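Local coordinates for protein type 6 secretion amidase effector 2 (Salmonella typhi, PDB 6WIN) that probably acts as an antibacterial toxin of the type VI secretion system, an amidase that hydrolyses the peptidoglycan of rival bacteria, at residues S37-G42 / A58-G63; V24-H29 / A74-G79; Y104-H109 / Y119-N124. All coordinates share one frame; numbering follows the deposited sequence.

Contact 1: S37-G42 / A58-G63; sequences STWQQG and ATFVNG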
ATOM      1  N   SER A  37      -1.676  12.612   1.131  1.00 26.59           N
ATOM      2  CA  SER A  37      -0.723  13.714   1.082  1.00 25.20           C
ATOM      3  C   SER A  37      -0.037  13.965   2.416  1.00 27.76           C
ATOM      4  O   SER A  37       1.008  14.628   2.444  1.00 21.77           O
ATOM      5  CB  SER A  37      -1.438  14.992   0.635  1.00 27.54           C
ATOM      6  OG  SER A  37      -2.574  15.229   1.447  1.00 36.55           O
ATOM      7  N   THR A  38      -0.599  13.470   3.524  1.00 24.82           N
ATOM      8  CA  THR A  38      -0.009  13.679   4.844  1.00 25.18           C
ATOM      9  C   THR A  38       0.894  12.534   5.286  1.00 19.33           C
ATOM     10  O   THR A  38       1.550  12.657   6.324  1.00 22.30           O
ATOM     11  CB  THR A  38      -1.108  13.877   5.900  1.00 23.38           C
ATOM     12  OG1 THR A  38      -1.826  12.646   6.083  1.00 22.55           O
ATOM     13  CG2 THR A  38      -2.085  14.974   5.458  1.00 22.62           C
ATOM     14  N   TRP A  39       0.937  11.434   4.537  1.00 20.64           N
ATOM     15  CA  TRP A  39       1.646  10.243   4.984  1.00 14.83           C
ATOM     16  C   TRP A  39       3.159  10.455   4.924  1.00 20.29           C
ATOM     17  O   TRP A  39       3.675  11.187   4.073  1.00 18.67           O
ATOM     18  CB  TRP A  39       1.255   9.029   4.132  1.00 16.87           C
ATOM     19  CG  TRP A  39      -0.195   8.610   4.267  1.00 17.12           C
ATOM     20  CD1 TRP A  39      -1.100   9.074   5.178  1.00 14.95           C
ATOM     21  CD2 TRP A  39      -0.896   7.661   3.454  1.00 16.55           C
ATOM     22  NE1 TRP A  39      -2.320   8.468   4.986  1.00 17.11           N
ATOM     23  CE2 TRP A  39      -2.223   7.601   3.929  1.00 15.57           C
ATOM     24  CE3 TRP A  39      -0.533   6.864   2.356  1.00 15.71           C
ATOM     25  CZ2 TRP A  39      -3.189   6.763   3.356  1.00 15.99           C
ATOM     26  CZ3 TRP A  39      -1.486   6.039   1.789  1.00 15.42           C
ATOM     27  CH2 TRP A  39      -2.801   5.995   2.291  1.00 17.13           C
ATOM     28  N   GLN A  40       3.864   9.806   5.849  1.00 17.59           N
ATOM     29  CA  GLN A  40       5.319   9.725   5.849  1.00 18.70           C
ATOM     30  C   GLN A  40       5.750   8.291   5.567  1.00 20.20           C
ATOM     31  O   GLN A  40       5.166   7.337   6.094  1.00 18.86           O
ATOM     32  CB  GLN A  40       5.908  10.187   7.187  1.00 18.64           C
ATOM     33  CG  GLN A  40       7.429  10.270   7.201  1.00 22.40           C
ATOM     34  CD  GLN A  40       7.946  11.659   6.872  1.00 29.30           C
ATOM     35  OE1 GLN A  40       7.925  12.563   7.720  1.00 32.72           O
ATOM     36  NE2 GLN A  40       8.417  11.841   5.637  1.00 27.34           N
ATOM     37  N   GLN A  41       6.777   8.150   4.734  1.00 16.56           N
ATOM     38  CA  GLN A  41       7.319   6.842   4.391  1.00 16.62           C
ATOM     39  C   GLN A  41       7.906   6.134   5.615  1.00 18.29           C
ATOM     40  O   GLN A  41       8.841   6.635   6.246  1.00 20.45           O
ATOM     41  CB  GLN A  41       8.392   7.023   3.316  1.00 15.93           C
ATOM     42  CG  GLN A  41       9.086   5.750   2.914  1.00 16.88           C
ATOM     43  CD  GLN A  41       9.937   5.928   1.687  1.00 17.73           C
ATOM     44  OE1 GLN A  41      10.025   7.025   1.114  1.00 18.56           O
ATOM     45  NE2 GLN A  41      10.571   4.855   1.265  1.00 17.31           N
ATOM     46  N   GLY A  42       7.383   4.953   5.934  1.00 17.73           N
ATOM     47  CA  GLY A  42       7.910   4.136   7.011  1.00 16.30           C
ATOM     48  C   GLY A  42       8.866   3.057   6.529  1.00 20.71           C
ATOM     49  O   GLY A  42       9.511   3.177   5.480  1.00 19.44           O
ATOM     50  N   ALA A  58       1.851   1.360   1.510  1.00 18.13           N
ATOM     51  CA  ALA A  58       1.622   2.185   0.330  1.00 18.23           C
ATOM     52  C   ALA A  58       2.914   2.332  -0.463  1.00 18.62           C
ATOM     53  O   ALA A  58       4.008   2.113   0.054  1.00 17.69           O
ATOM     54  CB  ALA A  58       1.094   3.572   0.711  1.00 18.17           C
ATOM     55  N   THR A  59       2.764   2.720  -1.726  1.00 18.89           N
ATOM     56  CA  THR A  59       3.891   3.159  -2.540  1.00 17.96           C
ATOM     57  C   THR A  59       4.397   4.513  -2.045  1.00 16.66           C
ATOM     58  O   THR A  59       3.612   5.449  -1.879  1.00 15.18           O
ATOM     59  CB  THR A  59       3.462   3.293  -3.999  1.00 23.56           C
ATOM     60  OG1 THR A  59       2.395   4.253  -4.074  1.00 18.48           O
ATOM     61  CG2 THR A  59       2.980   1.949  -4.572  1.00 13.30           C
ATOM     62  N   PHE A  60       5.708   4.630  -1.836  1.00 16.59           N
ATOM     63  CA  PHE A  60       6.312   5.879  -1.379  1.00 16.76           C
ATOM     64  C   PHE A  60       7.512   6.248  -2.235  1.00 19.22           C
ATOM     65  O   PHE A  60       8.318   5.388  -2.598  1.00 17.96           O
ATOM     66  CB  PHE A  60       6.779   5.796   0.078  1.00 18.95           C
ATOM     67  CG  PHE A  60       5.686   5.983   1.082  1.00 19.75           C
ATOM     68  CD1 PHE A  60       5.359   7.252   1.546  1.00 18.12           C
ATOM     69  CD2 PHE A  60       5.002   4.890   1.587  1.00 14.85           C
ATOM     70  CE1 PHE A  60       4.371   7.429   2.483  1.00 17.41           C
ATOM     71  CE2 PHE A  60       4.011   5.060   2.522  1.00 15.12           C
ATOM     72  CZ  PHE A  60       3.697   6.341   2.975  1.00 19.11           C
ATOM     73  N   VAL A  61       7.644   7.541  -2.512  1.00 23.79           N
ATOM     74  CA  VAL A  61       8.746   8.088  -3.291  1.00 21.94           C
ATOM     75  C   VAL A  61       9.276   9.309  -2.556  1.00 20.77           C
ATOM     76  O   VAL A  61       8.508  10.230  -2.252  1.00 20.79           O
ATOM     77  CB  VAL A  61       8.305   8.475  -4.714  1.00 22.15           C
ATOM     78  CG1 VAL A  61       9.329   9.390  -5.351  1.00 22.12           C
ATOM     79  CG2 VAL A  61       8.030   7.229  -5.565  1.00 21.63           C
ATOM     80  N   ASN A  62      10.581   9.320  -2.280  1.00 22.13           N
ATOM     81  CA  ASN A  62      11.252  10.471  -1.670  1.00 20.29           C
ATOM     82  C   ASN A  62      10.538  10.892  -0.390  1.00 25.42           C
ATOM     83  O   ASN A  62      10.332  12.078  -0.130  1.00 24.34           O
ATOM     84  CB  ASN A  62      11.349  11.649  -2.644  1.00 22.63           C
ATOM     85  CG  ASN A  62      12.155  11.316  -3.904  1.00 32.78           C
ATOM     86  OD1 ASN A  62      13.124  10.556  -3.856  1.00 26.62           O
ATOM     87  ND2 ASN A  62      11.755  11.897  -5.035  1.00 27.69           N
ATOM     88  N   GLY A  63      10.121   9.899   0.395  1.00 27.34           N
ATOM     89  CA  GLY A  63       9.538  10.126   1.695  1.00 20.80           C
ATOM     90  C   GLY A  63       8.041  10.350   1.708  1.00 21.81           C
ATOM     91  O   GLY A  63       7.470  10.487   2.800  1.00 22.36           O
TER
HETATM   92  O   HOH W   1      10.923   4.961  -1.827  1.00 19.23           O

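Contact 2: V24-H29 / A74-G79; sequences VELIQH and AAFFLG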
ATOM      1  N   VAL A  24      -6.915   4.220  -1.821  1.00 18.84           N
ATOM      2  CA  VAL A  24      -6.820   4.938  -0.546  1.00 18.97           C
ATOM      3  C   VAL A  24      -8.164   4.938   0.183  1.00 20.54           C
ATOM      4  O   VAL A  24      -8.212   4.861   1.416  1.00 20.95           O
ATOM      5  CB  VAL A  24      -6.295   6.370  -0.784  1.00 17.35           C
ATOM      6  CG1 VAL A  24      -6.293   7.179   0.511  1.00 16.78           C
ATOM      7  CG2 VAL A  24      -4.879   6.320  -1.360  1.00 20.12           C
ATOM      8  N   GLU A  25      -9.272   4.984  -0.563  1.00 20.70           N
ATOM      9  CA  GLU A  25     -10.584   5.041   0.066  1.00 20.96           C
ATOM     10  C   GLU A  25     -10.943   3.737   0.765  1.00 20.82           C
ATOM     11  O   GLU A  25     -11.740   3.747   1.706  1.00 22.34           O
ATOM     12  CB  GLU A  25     -11.645   5.394  -0.968  1.00 22.51           C
ATOM     13  CG  GLU A  25     -11.542   6.823  -1.470  1.00 24.84           C
ATOM     14  CD  GLU A  25     -12.525   7.110  -2.593  1.00 32.50           C
ATOM     15  OE1 GLU A  25     -12.785   6.198  -3.405  1.00 31.54           O
ATOM     16  OE2 GLU A  25     -13.041   8.241  -2.669  1.00 37.01           O
ATOM     17  N   LEU A  26     -10.375   2.610   0.335  1.00 19.10           N
ATOM     18  CA  LEU A  26     -10.573   1.373   1.079  1.00 16.74           C
ATOM     19  C   LEU A  26      -9.996   1.495   2.476  1.00 19.86           C
ATOM     20  O   LEU A  26     -10.673   1.204   3.472  1.00 19.10           O
ATOM     21  CB  LEU A  26      -9.937   0.192   0.346  1.00 19.89           C
ATOM     22  CG  LEU A  26      -9.969  -1.113   1.146  1.00 19.91           C
ATOM     23  CD1 LEU A  26     -11.414  -1.622   1.297  1.00 19.56           C
ATOM     24  CD2 LEU A  26      -9.100  -2.158   0.484  1.00 13.94           C
ATOM     25  N   ILE A  27      -8.739   1.939   2.569  1.00 17.75           N
ATOM     26  CA  ILE A  27      -8.118   2.128   3.875  1.00 15.89           C
ATOM     27  C   ILE A  27      -8.940   3.087   4.712  1.00 15.26           C
ATOM     28  O   ILE A  27      -9.199   2.841   5.895  1.00 17.28           O
ATOM     29  CB  ILE A  27      -6.676   2.642   3.729  1.00 15.10           C
ATOM     30  CG1 ILE A  27      -5.943   1.938   2.576  1.00 16.39           C
ATOM     31  CG2 ILE A  27      -5.957   2.436   5.034  1.00 13.56           C
ATOM     32  CD1 ILE A  27      -5.786   0.454   2.786  1.00 18.05           C
ATOM     33  N   GLN A  28      -9.346   4.209   4.110  1.00 17.22           N
ATOM     34  CA  GLN A  28     -10.004   5.275   4.853  1.00 17.76           C
ATOM     35  C   GLN A  28     -11.371   4.853   5.355  1.00 20.08           C
ATOM     36  O   GLN A  28     -11.848   5.390   6.361  1.00 23.71           O
ATOM     37  CB  GLN A  28     -10.132   6.520   3.979  1.00 21.10           C
ATOM     38  CG  GLN A  28      -8.795   7.216   3.698  1.00 16.07           C
ATOM     39  CD  GLN A  28      -8.912   8.292   2.633  1.00 23.45           C
ATOM     40  OE1 GLN A  28      -9.829   8.271   1.810  1.00 24.84           O
ATOM     41  NE2 GLN A  28      -7.978   9.241   2.641  1.00 22.81           N
ATOM     42  N   HIS A  29     -12.022   3.915   4.660  1.00 15.68           N
ATOM     43  CA  HIS A  29     -13.331   3.457   5.097  1.00 15.34           C
ATOM     44  C   HIS A  29     -13.240   2.749   6.441  1.00 19.52           C
ATOM     45  O   HIS A  29     -14.094   2.952   7.316  1.00 19.90           O
ATOM     46  CB  HIS A  29     -13.946   2.531   4.044  1.00 21.62           C
ATOM     47  CG  HIS A  29     -15.327   2.067   4.389  1.00 20.91           C
ATOM     48  ND1 HIS A  29     -16.452   2.809   4.105  1.00 21.55           N
ATOM     49  CD2 HIS A  29     -15.761   0.952   5.022  1.00 19.17           C
ATOM     50  CE1 HIS A  29     -17.523   2.164   4.533  1.00 22.31           C
ATOM     51  NE2 HIS A  29     -17.131   1.034   5.095  1.00 20.55           N
ATOM     52  N   ALA A  74      -2.207   2.027  -2.444  1.00 17.45           N
ATOM     53  CA  ALA A  74      -2.233   1.754  -1.014  1.00 17.33           C
ATOM     54  C   ALA A  74      -2.968   0.443  -0.795  1.00 16.85           C
ATOM     55  O   ALA A  74      -3.796   0.043  -1.619  1.00 17.69           O
ATOM     56  CB  ALA A  74      -2.902   2.892  -0.223  1.00 18.92           C
ATOM     57  N   ALA A  75      -2.659  -0.235   0.308  1.00 16.15           N
ATOM     58  CA  ALA A  75      -3.226  -1.561   0.526  1.00 17.65           C
ATOM     59  C   ALA A  75      -3.012  -1.980   1.974  1.00 15.81           C
ATOM     60  O   ALA A  75      -2.307  -1.316   2.736  1.00 14.70           O
ATOM     61  CB  ALA A  75      -2.608  -2.592  -0.433  1.00 14.77           C
ATOM     62  N   PHE A  76      -3.643  -3.094   2.346  1.00 13.70           N
ATOM     63  CA  PHE A  76      -3.365  -3.769   3.609  1.00 18.58           C
ATOM     64  C   PHE A  76      -2.390  -4.913   3.359  1.00 18.25           C
ATOM     65  O   PHE A  76      -2.616  -5.742   2.474  1.00 17.59           O
ATOM     66  CB  PHE A  76      -4.632  -4.334   4.258  1.00 15.75           C
ATOM     67  CG  PHE A  76      -5.660  -3.303   4.649  1.00 18.66           C
ATOM     68  CD1 PHE A  76      -5.503  -2.543   5.807  1.00 17.95           C
ATOM     69  CD2 PHE A  76      -6.798  -3.121   3.886  1.00 16.27           C
ATOM     70  CE1 PHE A  76      -6.461  -1.619   6.186  1.00 14.73           C
ATOM     71  CE2 PHE A  76      -7.764  -2.196   4.256  1.00 15.24           C
ATOM     72  CZ  PHE A  76      -7.585  -1.437   5.411  1.00 18.16           C
ATOM     73  N   PHE A  77      -1.325  -4.973   4.154  1.00 20.04           N
ATOM     74  CA  PHE A  77      -0.378  -6.078   4.050  1.00 20.54           C
ATOM     75  C   PHE A  77      -1.001  -7.378   4.556  1.00 20.50           C
ATOM     76  O   PHE A  77      -1.673  -7.393   5.591  1.00 21.05           O
ATOM     77  CB  PHE A  77       0.877  -5.759   4.854  1.00 13.28           C
ATOM     78  CG  PHE A  77       1.864  -6.875   4.906  1.00 17.84           C
ATOM     79  CD1 PHE A  77       2.701  -7.124   3.826  1.00 15.65           C
ATOM     80  CD2 PHE A  77       1.979  -7.664   6.043  1.00 18.39           C
ATOM     81  CE1 PHE A  77       3.638  -8.163   3.875  1.00 19.07           C
ATOM     82  CE2 PHE A  77       2.907  -8.695   6.105  1.00 20.22           C
ATOM     83  CZ  PHE A  77       3.740  -8.947   5.022  1.00 20.16           C
ATOM     84  N   LEU A  78      -0.767  -8.477   3.834  1.00 15.52           N
ATOM     85  CA  LEU A  78      -1.228  -9.789   4.294  1.00 18.17           C
ATOM     86  C   LEU A  78      -0.103 -10.764   4.611  1.00 21.42           C
ATOM     87  O   LEU A  78      -0.210 -11.511   5.581  1.00 23.73           O
ATOM     88  CB  LEU A  78      -2.166 -10.441   3.261  1.00 15.32           C
ATOM     89  CG  LEU A  78      -3.500  -9.769   2.933  1.00 21.72           C
ATOM     90  CD1 LEU A  78      -4.264 -10.597   1.891  1.00 19.07           C
ATOM     91  CD2 LEU A  78      -4.350  -9.529   4.182  1.00 21.04           C
ATOM     92  N   GLY A  79       0.961 -10.794   3.818  1.00 21.04           N
ATOM     93  CA  GLY A  79       2.048 -11.736   4.032  1.00 15.06           C
ATOM     94  C   GLY A  79       3.083 -11.570   2.940  1.00 18.33           C
ATOM     95  O   GLY A  79       2.925 -10.757   2.024  1.00 17.27           O
TER

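Contact 3: Y104-H109 / Y119-N124; sequences YIRKLH and YIRMSN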
ATOM      1  N   TYR A 104      -1.081 -10.757  -5.484  1.00 20.29           N
ATOM      2  CA  TYR A 104       0.338 -10.995  -5.270  1.00 17.09           C
ATOM      3  C   TYR A 104       1.116  -9.919  -6.006  1.00 23.08           C
ATOM      4  O   TYR A 104       0.957  -9.763  -7.224  1.00 15.83           O
ATOM      5  CB  TYR A 104       0.727 -12.370  -5.801  1.00 21.39           C
ATOM      6  CG  TYR A 104       2.113 -12.891  -5.459  1.00 15.13           C
ATOM      7  CD1 TYR A 104       2.504 -13.058  -4.146  1.00 17.49           C
ATOM      8  CD2 TYR A 104       2.986 -13.302  -6.461  1.00 16.94           C
ATOM      9  CE1 TYR A 104       3.742 -13.568  -3.828  1.00 21.26           C
ATOM     10  CE2 TYR A 104       4.233 -13.829  -6.157  1.00 16.67           C
ATOM     11  CZ  TYR A 104       4.597 -13.960  -4.839  1.00 19.75           C
ATOM     12  OH  TYR A 104       5.811 -14.476  -4.507  1.00 21.18           O
ATOM     13  N   ILE A 105       1.941  -9.179  -5.267  1.00 18.35           N
ATOM     14  CA  ILE A 105       2.806  -8.147  -5.817  1.00 21.76           C
ATOM     15  C   ILE A 105       4.232  -8.676  -5.743  1.00 20.17           C
ATOM     16  O   ILE A 105       4.746  -8.933  -4.649  1.00 20.06           O
ATOM     17  CB  ILE A 105       2.649  -6.821  -5.056  1.00 21.38           C
ATOM     18  CG1 ILE A 105       1.171  -6.410  -5.016  1.00 19.09           C
ATOM     19  CG2 ILE A 105       3.524  -5.732  -5.671  1.00 16.94           C
ATOM     20  CD1 ILE A 105       0.932  -4.990  -4.481  1.00 17.65           C
ATOM     21  N   ARG A 106       4.854  -8.868  -6.904  1.00 20.50           N
ATOM     22  CA  ARG A 106       6.161  -9.499  -6.980  1.00 20.33           C
ATOM     23  C   ARG A 106       7.306  -8.515  -6.766  1.00 17.37           C
ATOM     24  O   ARG A 106       7.217  -7.330  -7.098  1.00 12.82           O
ATOM     25  CB  ARG A 106       6.350 -10.174  -8.332  1.00 21.16           C
ATOM     26  CG  ARG A 106       5.155 -10.973  -8.779  1.00 24.65           C
ATOM     27  CD  ARG A 106       5.599 -12.182  -9.530  1.00 23.80           C
ATOM     28  NE  ARG A 106       6.681 -11.900 -10.484  1.00 33.39           N
ATOM     29  CZ  ARG A 106       6.572 -11.090 -11.534  1.00 29.77           C
ATOM     30  NH1 ARG A 106       7.616 -10.908 -12.337  1.00 38.44           N
ATOM     31  NH2 ARG A 106       5.422 -10.468 -11.785  1.00 33.99           N
ATOM     32  N   LYS A 107       8.391  -9.036  -6.208  1.00 17.24           N
ATOM     33  CA  LYS A 107       9.690  -8.402  -6.350  1.00 19.44           C
ATOM     34  C   LYS A 107      10.172  -8.637  -7.776  1.00 20.45           C
ATOM     35  O   LYS A 107      10.310  -9.784  -8.215  1.00 21.11           O
ATOM     36  CB  LYS A 107      10.675  -8.966  -5.331  1.00 20.89           C
ATOM     37  CG  LYS A 107      11.994  -8.186  -5.248  1.00 22.27           C
ATOM     38  CD  LYS A 107      13.149  -9.020  -5.765  1.00 22.45           C
ATOM     39  CE  LYS A 107      14.472  -8.248  -5.686  1.00 26.51           C
ATOM     40  NZ  LYS A 107      14.524  -7.129  -6.691  1.00 25.71           N
ATOM     41  N   LEU A 108      10.352  -7.556  -8.517  1.00 18.81           N
ATOM     42  CA  LEU A 108      10.716  -7.626  -9.921  1.00 17.28           C
ATOM     43  C   LEU A 108      12.230  -7.754 -10.071  1.00 19.53           C
ATOM     44  O   LEU A 108      12.999  -7.349  -9.198  1.00 21.60           O
ATOM     45  CB  LEU A 108      10.210  -6.376 -10.646  1.00 18.68           C
ATOM     46  CG  LEU A 108       8.732  -6.083 -10.393  1.00 24.55           C
ATOM     47  CD1 LEU A 108       8.291  -4.829 -11.127  1.00 25.71           C
ATOM     48  CD2 LEU A 108       7.902  -7.288 -10.817  1.00 24.97           C
ATOM     49  N   HIS A 109      12.653  -8.332 -11.194  1.00 22.50           N
ATOM     50  CA  HIS A 109      14.072  -8.340 -11.528  1.00 16.77           C
ATOM     51  C   HIS A 109      14.576  -6.906 -11.662  1.00 15.01           C
ATOM     52  O   HIS A 109      13.999  -6.098 -12.397  1.00 14.67           O
ATOM     53  CB  HIS A 109      14.300  -9.109 -12.828  1.00 22.19           C
ATOM     54  CG  HIS A 109      14.116 -10.589 -12.696  1.00 20.61           C
ATOM     55  ND1 HIS A 109      14.927 -11.374 -11.902  1.00 19.36           N
ATOM     56  CD2 HIS A 109      13.218 -11.428 -13.260  1.00 18.08           C
ATOM     57  CE1 HIS A 109      14.539 -12.633 -11.986  1.00 19.19           C
ATOM     58  NE2 HIS A 109      13.502 -12.693 -12.802  1.00 23.17           N
ATOM     59  N   TYR A 119      10.285   3.866  -9.131  1.00 21.88           N
ATOM     60  CA  TYR A 119      10.292   2.418  -9.299  1.00 24.51           C
ATOM     61  C   TYR A 119       9.590   2.059 -10.602  1.00 25.04           C
ATOM     62  O   TYR A 119       8.535   2.621 -10.912  1.00 20.88           O
ATOM     63  CB  TYR A 119       9.555   1.694  -8.154  1.00 26.48           C
ATOM     64  CG  TYR A 119      10.104   1.894  -6.763  1.00 22.71           C
ATOM     65  CD1 TYR A 119      10.938   0.943  -6.190  1.00 20.32           C
ATOM     66  CD2 TYR A 119       9.762   3.013  -6.011  1.00 20.45           C
ATOM     67  CE1 TYR A 119      11.431   1.105  -4.919  1.00 18.49           C
ATOM     68  CE2 TYR A 119      10.258   3.189  -4.737  1.00 19.00           C
ATOM     69  CZ  TYR A 119      11.091   2.229  -4.198  1.00 19.02           C
ATOM     70  OH  TYR A 119      11.586   2.382  -2.932  1.00 17.68           O
ATOM     71  N   ILE A 120      10.166   1.121 -11.363  1.00 23.23           N
ATOM     72  CA  ILE A 120       9.449   0.573 -12.515  1.00 23.54           C
ATOM     73  C   ILE A 120       8.167  -0.109 -12.036  1.00 19.79           C
ATOM     74  O   ILE A 120       8.127  -0.711 -10.956  1.00 26.63           O
ATOM     75  CB  ILE A 120      10.317  -0.421 -13.309  1.00 16.59           C
ATOM     76  CG1 ILE A 120      10.795  -1.561 -12.404  1.00 17.74           C
ATOM     77  CG2 ILE A 120      11.503   0.275 -13.936  1.00 25.06           C
ATOM     78  CD1 ILE A 120      10.941  -2.899 -13.124  1.00 31.69           C
ATOM     79  N   ARG A 121       7.114  -0.004 -12.853  1.00 21.86           N
ATOM     80  CA  ARG A 121       5.804  -0.633 -12.622  1.00 22.97           C
ATOM     81  C   ARG A 121       5.385  -0.549 -11.152  1.00 19.79           C
ATOM     82  O   ARG A 121       5.046  -1.545 -10.507  1.00 18.28           O
ATOM     83  CB  ARG A 121       5.802  -2.081 -13.121  1.00 26.08           C
ATOM     84  CG  ARG A 121       6.106  -2.196 -14.610  1.00 27.99           C
ATOM     85  CD  ARG A 121       6.871  -3.471 -14.946  1.00 33.82           C
ATOM     86  NE  ARG A 121       6.112  -4.658 -14.572  1.00 43.24           N
ATOM     87  CZ  ARG A 121       6.563  -5.905 -14.657  1.00 43.80           C
ATOM     88  NH1 ARG A 121       5.785  -6.913 -14.271  1.00 43.27           N
ATOM     89  NH2 ARG A 121       7.783  -6.148 -15.125  1.00 41.15           N
HETATM   90  N   MSE A 122       5.389   0.676 -10.634  1.00 25.06           N
HETATM   91  CA  MSE A 122       5.480   0.923  -9.193  1.00 21.83           C
HETATM   92  C   MSE A 122       4.413   0.197  -8.363  1.00 20.13           C
HETATM   93  O   MSE A 122       4.746  -0.503  -7.404  1.00 19.48           O
HETATM   94  CB  MSE A 122       5.436   2.435  -8.944  1.00 25.19           C
HETATM   95  CG  MSE A 122       6.198   2.868  -7.722  1.00 34.11           C
HETATM   96 SE   MSE A 122       5.813   4.673  -7.164  1.00 33.65          SE
HETATM   97  CE  MSE A 122       7.256   5.426  -8.331  1.00 33.79           C
ATOM     98  N   SER A 123       3.140   0.331  -8.751  1.00 23.73           N
ATOM     99  CA  SER A 123       2.056  -0.315  -8.011  1.00 20.14           C
ATOM    100  C   SER A 123       2.147  -1.839  -8.037  1.00 20.24           C
ATOM    101  O   SER A 123       1.559  -2.504  -7.171  1.00 16.95           O
ATOM    102  CB  SER A 123       0.712   0.132  -8.583  1.00 17.51           C
ATOM    103  OG  SER A 123       0.548  -0.382  -9.886  1.00 23.68           O
ATOM    104  N   ASN A 124       2.858  -2.403  -9.014  1.00 18.96           N
ATOM    105  CA  ASN A 124       3.077  -3.844  -9.127  1.00 20.12           C
ATOM    106  C   ASN A 124       4.509  -4.231  -8.762  1.00 21.78           C
ATOM    107  O   ASN A 124       4.997  -5.290  -9.181  1.00 16.31           O
ATOM    108  CB  ASN A 124       2.732  -4.318 -10.543  1.00 20.92           C
ATOM    109  CG  ASN A 124       1.292  -4.013 -10.915  1.00 22.31           C
ATOM    110  OD1 ASN A 124       0.391  -4.207 -10.113  1.00 24.49           O
ATOM    111  ND2 ASN A 124       1.076  -3.512 -12.121  1.00 24.69           N
TER
HETATM  112  O   HOH W   2       3.801  -7.608  -9.359  1.00 15.60           O

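Contact 1: S37-G42 / A58-G63
Strand 40-44, an outermost strand of the antiparallel sheet, is tied here to the loop leaving strand 56-59, with Q40 and Q41 meeting F60 and G63; between the two strands runs strand 129-133. The carbonyl O of G63 accepts two bonds, from Q41 N at 3.1 Å and from Q40 NE2 at 3.3 Å. These donors approach from opposite faces of the carbonyl plane. Q41 also accepts in return: its OE1 receives G63 N at 3.0 Å, the nitrogen lying almost in line with the side-chain C=O, although the N-H itself points well off that line (N-H...O 131°). With CG anti to the backbone N (chi1 177°) and the rest of the chain extended, Q41 runs past F60, its amide tilted only 22° from the ring. The other half of that amide, NE2, is joined to F60 O by one water. Q41 CA stands over one face of the F60 ring, 3.6 Å from the ring centroid, a CH-pi contact. W39 CB sits at the ring's edge, 3.8 Å from F60 CZ, while W39 NE1 bonds V33 O. Q40 OE1 turns elsewhere, to H139 of what is probably a C-terminal histidine tag. The bond to OE1 and the water on NE2 hold the Q41 amide from both ends and would fix its rotation, while G63 N and O are both satisfied.

Contact 2: V24-H29 / A74-G79
Helix 23-30 lies against the start of strand 74-81 in the buried core, and the hydrophobic seam between them is made by the side chains of V24, L26 and I27 on the helix and of A74 and F76 on the strand, with A75 taking part through its backbone. The short segments approach to 7.4 Å between axes, and their N-to-C directions differ by 54°. No hydrogen bond crosses the interface, so the contact rests on apolar packing.

I27 makes the central contact. Its CD1 methyl stands over one face of the F76 ring, 3.7 Å from the centroid and 15° off the normal, a CH-pi contact displaced slightly toward the CE2-CZ bond. I27 and F76 reach for each other from opposite directions. In I27, chi1 (-41°) sets CG1 anti to the carbonyl carbon, and the further turn at chi2 brings CD1 to the strand, where it also lies 3.8 Å from the backbone C of A75. L26 uses a different surface of the same ring: its CG comes to the edge, near the ring plane, 4.0 Å from F76 CE2. The phenyl group is therefore held on a face and at an edge by consecutive helix residues. Nearer the beginning of both elements the gap narrows to small groups, V24 CG2 meeting A74 CB at 4.1 Å and I27 CG1 meeting the same methyl at 4.2 Å. V56, from the adjoining strand 56-59, touches both I27 and F76.

V24 and A74 are the closest backbone positions here, so the helix and strand converge at their N-terminal ends. A helix packed on an antiparallel sheet in this way is consistent with the papain-like fold of CHAP and related amidases, where the helix start and a neighbouring strand supply the catalytic cysteine and histidine.

Contact 3: Y104-H109 / Y119-N124
The carbonyl O of S123, on which I105 CD1 rests at 3.7 Å, is gripped by two donors from outside the contact, Y129 OH and R103 NH2. R103 also reaches the next residue, its NH1 bonding N124 OD1. Across the segments themselves the polar link is indirect: a water donates to N124 O at 2.6 Å and accepts from R106 N at 3.0 Å. The 119-124 loop is closed by N124 N bonding R121 O at 2.8 Å, and the N124 carbonyl faces the 104-109 chain.

L108 fills the apolar part, its side chain directed at the 119-124 loop, and the two methyls divide the work. CD1 meets I120 CD1 at 3.8 Å and stands over the centre of the R121 guanidinium plane, 4.1 Å from R121 CZ. CD2 lies over a face of the R106 guanidinium, nearer its rim. Leucine thus offers a methyl to each flat cationic group. The two guanidinium groups come within 4.4 Å at R106 NH2 and R121 NH1, a like-charge approach that is probably mildly unfavourable, though both residues are exposed and solvent can screen them.

I105 belongs to strand 101-106, at one margin of the sheet, where its backbone pairs with I85 and its side chain touches V87 of strand 84-89. The 119-124 loop, with its short 3-10 turn, joins that margin to strand 129-133: S123 O lies against I105 and bonds Y129 OH, I105 touches Y129 as well, and R106 is tied by backbone to A126.

All three contacts reach the single antiparallel sheet. Contact 1 lies toward the 40-44 margin, contact 3 at the 101-106 margin, and contact 2 adds helix 23-30 to strand 74-81, which lies between them in strand order. Along the chain, contact 2 opens first and encloses contact 1, while contact 3 follows both. Centres of contacts 1 and 2 are about 14 Å apart, yet they touch: W39 packs on V24 and A74. Contact 3 has its centre about 17 Å from each of the others; it meets contact 1 where selenomethionine M122 packs on V61, whereas its nearest atoms stay about 6 Å from contact 2. Helix, sheet and outer loop thus form one compact single-sheet body.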